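Local coordinates for protein PreproPTTH (Bombyx mori, PDB 5AOQ) that probably serves as the brain neurohormone that times metamorphosis, in its mature form a cystine-knot ligand bound by the receptor tyrosine kinase Torso, at residues 53-58 with 97-102; 59-64 with 90-95. The protein carries 1 engineered substitution. All coordinates share one frame; numbering follows the deposited sequence.

In the fold
The chain runs from the N terminus through the strands 20-24 and 35-39 before entering residues 53-58, the first half of contact 1, where the disulfides of Cys54 and Cys98 secure the base of a long hairpin. Strand 55-65 continues at once into contact 2, turns back in the loop beyond and returns as strand 86-97. Contact 2 (59-64 with 90-95) thus closes the inner loop and contact 1 (53-58 with 97-102) the outer one, without crossing. Their centres lie about 17 Å apart along one two-stranded sheet, joined by backbone hydrogen bonds of Ser57 with Val94 and Ala95.

Contact 1. Residues 53-58 with 97-102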
loop_
_atom_site.group_PDB
_atom_site.type_symbol
_atom_site.label_atom_id
_atom_site.label_comp_id
_atom_site.label_asym_id
_atom_site.label_seq_id
_atom_site.Cartn_x
_atom_site.Cartn_y
_atom_site.Cartn_z
ATOM N N ILE D 53 -34.335 1.357 -7.609
ATOM C CA ILE D 53 -33.810 2.442 -6.784
ATOM C C ILE D 53 -32.308 2.554 -6.979
ATOM O O ILE D 53 -31.626 1.564 -7.240
ATOM C CB ILE D 53 -34.101 2.244 -5.279
ATOM C CG1 ILE D 53 -33.637 3.478 -4.497
ATOM C CG2 ILE D 53 -33.394 1.004 -4.743
ATOM C CD1 ILE D 53 -34.296 3.653 -3.147
ATOM N N CYS D 54 -31.799 3.771 -6.865
ATOM C CA CYS D 54 -30.382 4.030 -7.054
ATOM C C CYS D 54 -29.564 3.350 -5.961
ATOM O O CYS D 54 -29.746 3.629 -4.776
ATOM C CB CYS D 54 -30.104 5.530 -7.054
ATOM S SG CYS D 54 -30.923 6.442 -8.372
ATOM N N LYS D 55 -28.664 2.459 -6.367
ATOM C CA LYS D 55 -27.781 1.775 -5.432
ATOM C C LYS D 55 -26.437 2.469 -5.450
ATOM O O LYS D 55 -26.133 3.207 -6.384
ATOM C CB LYS D 55 -27.591 0.297 -5.814
ATOM C CG LYS D 55 -26.551 0.068 -6.935
ATOM C CD LYS D 55 -26.218 -1.399 -7.171
ATOM C CE LYS D 55 -25.213 -1.529 -8.311
ATOM N NZ LYS D 55 -24.597 -2.877 -8.437
ATOM N N GLU D 56 -25.636 2.226 -4.420
ATOM C CA GLU D 56 -24.254 2.670 -4.414
ATOM C C GLU D 56 -23.412 1.428 -4.685
ATOM O O GLU D 56 -23.491 0.439 -3.956
ATOM C CB GLU D 56 -23.888 3.355 -3.093
ATOM C CG GLU D 56 -23.926 2.479 -1.854
ATOM C CD GLU D 56 -23.546 3.244 -0.599
ATOM O OE1 GLU D 56 -23.072 4.393 -0.721
ATOM O OE2 GLU D 56 -23.720 2.695 0.509
ATOM N N SER D 57 -22.630 1.470 -5.757
ATOM C CA SER D 57 -21.859 0.308 -6.179
ATOM C C SER D 57 -20.657 0.098 -5.271
ATOM O O SER D 57 -19.682 0.844 -5.331
ATOM C CB SER D 57 -21.405 0.466 -7.630
ATOM O OG SER D 57 -20.737 -0.696 -8.084
ATOM N N LEU D 58 -20.737 -0.925 -4.427
ATOM C CA LEU D 58 -19.656 -1.238 -3.505
ATOM C C LEU D 58 -18.513 -1.961 -4.206
ATOM O O LEU D 58 -18.729 -2.922 -4.947
ATOM C CB LEU D 58 -20.173 -2.095 -2.349
ATOM C CG LEU D 58 -21.208 -1.449 -1.427
ATOM C CD1 LEU D 58 -21.730 -2.470 -0.428
ATOM C CD2 LEU D 58 -20.627 -0.240 -0.706
ATOM N N LEU D 97 -25.944 3.266 -9.349
ATOM C CA LEU D 97 -26.633 2.504 -10.387
ATOM C C LEU D 97 -28.082 2.211 -9.995
ATOM O O LEU D 97 -28.394 2.063 -8.817
ATOM C CB LEU D 97 -25.873 1.205 -10.659
ATOM C CG LEU D 97 -24.390 1.400 -11.003
ATOM C CD1 LEU D 97 -23.636 0.076 -11.029
ATOM C CD2 LEU D 97 -24.240 2.116 -12.335
ATOM N N CYS D 98 -28.959 2.125 -10.992
ATOM C CA CYS D 98 -30.395 2.006 -10.748
ATOM C C CYS D 98 -30.867 0.549 -10.722
ATOM O O CYS D 98 -31.754 0.163 -11.485
ATOM C CB CYS D 98 -31.171 2.787 -11.814
ATOM S SG CYS D 98 -32.947 3.024 -11.421
ATOM N N THR D 99 -30.270 -0.252 -9.842
ATOM C CA THR D 99 -30.722 -1.624 -9.611
ATOM C C THR D 99 -31.713 -1.662 -8.452
ATOM O O THR D 99 -31.441 -1.129 -7.378
ATOM C CB THR D 99 -29.543 -2.572 -9.297
ATOM O OG1 THR D 99 -28.629 -2.592 -10.399
ATOM C CG2 THR D 99 -30.042 -3.994 -9.028
ATOM N N ARG D 100 -32.855 -2.311 -8.668
ATOM C CA ARG D 100 -33.907 -2.378 -7.657
ATOM C C ARG D 100 -33.444 -3.111 -6.403
ATOM O O ARG D 100 -32.377 -3.725 -6.387
ATOM C CB ARG D 100 -35.147 -3.070 -8.227
ATOM C CG ARG D 100 -34.961 -4.557 -8.453
ATOM C CD ARG D 100 -36.148 -5.178 -9.162
ATOM N NE ARG D 100 -35.967 -6.616 -9.324
ATOM C CZ ARG D 100 -36.820 -7.416 -9.957
ATOM N NH1 ARG D 100 -37.926 -6.925 -10.501
ATOM N NH2 ARG D 100 -36.560 -8.714 -10.048
ATOM N N ASP D 101 -34.258 -3.047 -5.354
ATOM C CA ASP D 101 -33.954 -3.747 -4.112
ATOM C C ASP D 101 -34.290 -5.228 -4.263
ATOM O O ASP D 101 -35.166 -5.596 -5.046
ATOM C CB ASP D 101 -34.725 -3.136 -2.940
ATOM C CG ASP D 101 -36.215 -3.404 -3.013
ATOM O OD1 ASP D 101 -36.767 -3.419 -4.133
ATOM O OD2 ASP D 101 -36.835 -3.601 -1.946
ATOM N N TYR D 102 -33.586 -6.068 -3.508
ATOM C CA TYR D 102 -33.726 -7.519 -3.612
ATOM C C TYR D 102 -33.484 -7.993 -5.042
ATOM O O TYR D 102 -32.410 -8.503 -5.362
ATOM C CB TYR D 102 -35.112 -7.969 -3.142
ATOM C CG TYR D 102 -35.369 -7.737 -1.671
ATOM C CD1 TYR D 102 -34.759 -8.530 -0.708
ATOM C CD2 TYR D 102 -36.220 -6.725 -1.245
ATOM C CE1 TYR D 102 -34.990 -8.325 0.638
ATOM C CE2 TYR D 102 -36.459 -6.514 0.100
ATOM C CZ TYR D 102 -35.841 -7.316 1.037
ATOM O OH TYR D 102 -36.073 -7.109 2.378
#
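Lys55 and Leu97 form an antiparallel hydrogen-bonded pair with CA atoms 5.1 Å apart, beyond which the regular ladder ends but the chains stay close, CA of Cys54 lying 4.2 Å from CA of Cys98; the end-to-end directions of the touching pieces differ by 120°. Leu97 N donates to Lys55 O at 3.0 Å, and Lys55 N returns a nearly straight bond to Leu97 O, modelled too short for its length to be trusted. Leu97 O also meets Cys54 CA in a CA-H...O contact of 3.3 Å and takes a weak bond from Thr99 N, which closes an inverse gamma turn centred on Cys98.

Lys55 and Leu97 lie side by side on one face of the sheet, pointing the same way. With CG of Lys55 set between its backbone N and carbonyl carbon (chi1 81°) and the chain extended beyond, the lysine methylenes run along the leucine: CE reaches Leu97 CD1 at 3.5 Å, while CD lies 4.1 Å from Thr99 CB on the turn. Ser57 CB borders the same methyl, Leu97 CD1, at 4.1 Å. A serine in place of Lys55 would probably bare that flank of Leu97 and leave Thr99 without its aliphatic neighbour.

Beyond these segments, disulfides join Cys54 to Cys17 and Cys98 to Cys48, so the contact lies within the cystine knot. Leu97 packs on Leu97 of the second subunit, and the contact forms the foot of the hairpin, from which strands 55-65 and 86-97 continue toward contact 2.

Contact 2. Residues 59-64 with 90-95; sequences YSITIL and HPVSVA
Four backbone hydrogen bonds join Tyr59 and Ile61 to Val92 and His90, and they illustrate how an antiparallel ladder keeps its register in a strongly twisted pair, the short segments running 131° apart. Tyr59 and Val92 exchange two bonds of 2.8 Å, Tyr59 N to Val92 O and Val92 N to Tyr59 O. Ile61 N reaches His90 O at 2.8 Å, whereas the return bond from His90 N to Ile61 O is weak. Pro91 has no N-H, and it occupies the non-hydrogen-bonded pair with Ser60, where none is called for.

CA-H...O contacts fill in between. Pro91 CA lies 3.3 Å from Tyr59 O, and Ser60 CA sits 3.5 Å from His90 O.

Apolar packing gathers on the face bearing Tyr59, Ile61, His90 and Val92. Ile61 and His90 run side by side, the Ile61 CD1 methyl at the edge of the imidazole, and Ile61 CG1 is 4.0 Å from His90 CB. Tyr59 CB touches Val94 CG1 at 3.8 Å, but with CG anti to the backbone N (chi1 -180°) its ring leads away from the returning strand.

Both polar ends have partners beyond the two segments: Tyr59 OH bonds to the backbone Glu36 O of the second subunit, and His90 NE2 to the Glu24 carboxylate of the same chain. Ser60, on the other face with Pro91, packs on Asn199 of Torso. This is a long beta hairpin of the kind that forms the fingers of cystine-knot growth factors, here contributing to the dimer interface, with Ser60 touching the receptor.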
loop_
_atom_site.group_PDB
_atom_site.type_symbol
_atom_site.label_atom_id
_atom_site.label_comp_id
_atom_site.label_asym_id
_atom_site.label_seq_id
_atom_site.Cartn_x
_atom_site.Cartn_y
_atom_site.Cartn_z
ATOM N N TYR D 59 -17.296 -1.482 -3.966
ATOM C CA TYR D 59 -16.092 -2.094 -4.516
ATOM C C TYR D 59 -15.047 -2.237 -3.417
ATOM O O TYR D 59 -14.771 -1.283 -2.688
ATOM C CB TYR D 59 -15.542 -1.266 -5.677
ATOM C CG TYR D 59 -14.291 -1.842 -6.301
ATOM C CD1 TYR D 59 -14.369 -2.776 -7.326
ATOM C CD2 TYR D 59 -13.031 -1.452 -5.867
ATOM C CE1 TYR D 59 -13.228 -3.308 -7.898
ATOM C CE2 TYR D 59 -11.885 -1.976 -6.434
ATOM C CZ TYR D 59 -11.989 -2.903 -7.449
ATOM O OH TYR D 59 -10.850 -3.426 -8.015
ATOM N N SER D 60 -14.476 -3.432 -3.302
ATOM C CA SER D 60 -13.509 -3.730 -2.250
ATOM C C SER D 60 -12.086 -3.365 -2.655
ATOM O O SER D 60 -11.574 -3.855 -3.662
ATOM C CB SER D 60 -13.568 -5.214 -1.876
ATOM O OG SER D 60 -14.802 -5.538 -1.260
ATOM N N ILE D 61 -11.459 -2.500 -1.862
ATOM C CA ILE D 61 -10.055 -2.145 -2.049
ATOM C C ILE D 61 -9.252 -2.585 -0.829
ATOM O O ILE D 61 -9.811 -2.778 0.252
ATOM C CB ILE D 61 -9.864 -0.632 -2.279
ATOM C CG1 ILE D 61 -10.493 0.169 -1.136
ATOM C CG2 ILE D 61 -10.473 -0.226 -3.614
ATOM C CD1 ILE D 61 -10.163 1.647 -1.165
ATOM N N THR D 62 -7.943 -2.744 -1.009
ATOM C CA THR D 62 -7.070 -3.213 0.062
ATOM C C THR D 62 -6.318 -2.060 0.725
ATOM O O THR D 62 -5.726 -1.222 0.044
ATOM C CB THR D 62 -6.049 -4.238 -0.468
ATOM O OG1 THR D 62 -6.732 -5.278 -1.177
ATOM C CG2 THR D 62 -5.256 -4.846 0.674
ATOM N N ILE D 63 -6.354 -2.029 2.056
ATOM C CA ILE D 63 -5.614 -1.040 2.840
ATOM C C ILE D 63 -4.690 -1.736 3.838
ATOM O O ILE D 63 -5.016 -2.810 4.344
ATOM C CB ILE D 63 -6.569 -0.077 3.588
ATOM C CG1 ILE D 63 -7.261 0.856 2.595
ATOM C CG2 ILE D 63 -5.824 0.752 4.633
ATOM C CD1 ILE D 63 -8.610 0.371 2.156
ATOM N N LEU D 64 -3.547 -1.114 4.121
ATOM C CA LEU D 64 -2.560 -1.675 5.041
ATOM C C LEU D 64 -2.601 -0.976 6.399
ATOM O O LEU D 64 -2.711 0.248 6.470
ATOM C CB LEU D 64 -1.154 -1.564 4.447
ATOM C CG LEU D 64 -0.901 -2.279 3.115
ATOM C CD1 LEU D 64 0.533 -2.069 2.662
ATOM C CD2 LEU D 64 -1.209 -3.760 3.219
ATOM N N HIS D 90 -11.635 -3.298 2.019
ATOM C CA HIS D 90 -12.415 -2.109 2.328
ATOM C C HIS D 90 -13.410 -1.821 1.208
ATOM O O HIS D 90 -13.034 -1.283 0.166
ATOM C CB HIS D 90 -11.491 -0.910 2.539
ATOM C CG HIS D 90 -12.161 0.271 3.169
ATOM N ND1 HIS D 90 -12.881 0.181 4.340
ATOM C CD2 HIS D 90 -12.216 1.571 2.793
ATOM C CE1 HIS D 90 -13.353 1.373 4.657
ATOM N NE2 HIS D 90 -12.963 2.235 3.735
ATOM N N PRO D 91 -14.686 -2.197 1.410
ATOM C CA PRO D 91 -15.693 -1.869 0.399
ATOM C C PRO D 91 -16.010 -0.381 0.395
ATOM O O PRO D 91 -16.148 0.215 1.464
ATOM C CB PRO D 91 -16.906 -2.693 0.829
ATOM C CG PRO D 91 -16.746 -2.852 2.295
ATOM C CD PRO D 91 -15.268 -2.942 2.541
ATOM N N VAL D 92 -16.110 0.208 -0.791
ATOM C CA VAL D 92 -16.438 1.623 -0.912
ATOM C C VAL D 92 -17.330 1.864 -2.125
ATOM O O VAL D 92 -17.234 1.159 -3.131
ATOM C CB VAL D 92 -15.154 2.483 -1.019
ATOM C CG1 VAL D 92 -14.365 2.131 -2.279
ATOM C CG2 VAL D 92 -15.489 3.968 -0.986
ATOM N N SER D 93 -18.205 2.859 -2.020
ATOM C CA SER D 93 -19.046 3.254 -3.140
ATOM C C SER D 93 -18.176 3.776 -4.273
ATOM O O SER D 93 -17.307 4.618 -4.055
ATOM C CB SER D 93 -20.055 4.320 -2.717
ATOM O OG SER D 93 -20.903 4.671 -3.797
ATOM N N VAL D 94 -18.417 3.269 -5.478
ATOM C CA VAL D 94 -17.595 3.621 -6.630
ATOM C C VAL D 94 -18.463 3.952 -7.847
ATOM O O VAL D 94 -17.955 4.291 -8.916
ATOM C CB VAL D 94 -16.614 2.474 -6.967
ATOM C CG1 VAL D 94 -17.319 1.340 -7.715
ATOM C CG2 VAL D 94 -15.435 3.002 -7.761
ATOM N N ALA D 95 -19.778 3.853 -7.680
ATOM C CA ALA D 95 -20.716 4.222 -8.731
ATOM C C ALA D 95 -22.123 4.260 -8.157
ATOM O O ALA D 95 -22.377 3.691 -7.095
ATOM C CB ALA D 95 -20.639 3.241 -9.897
#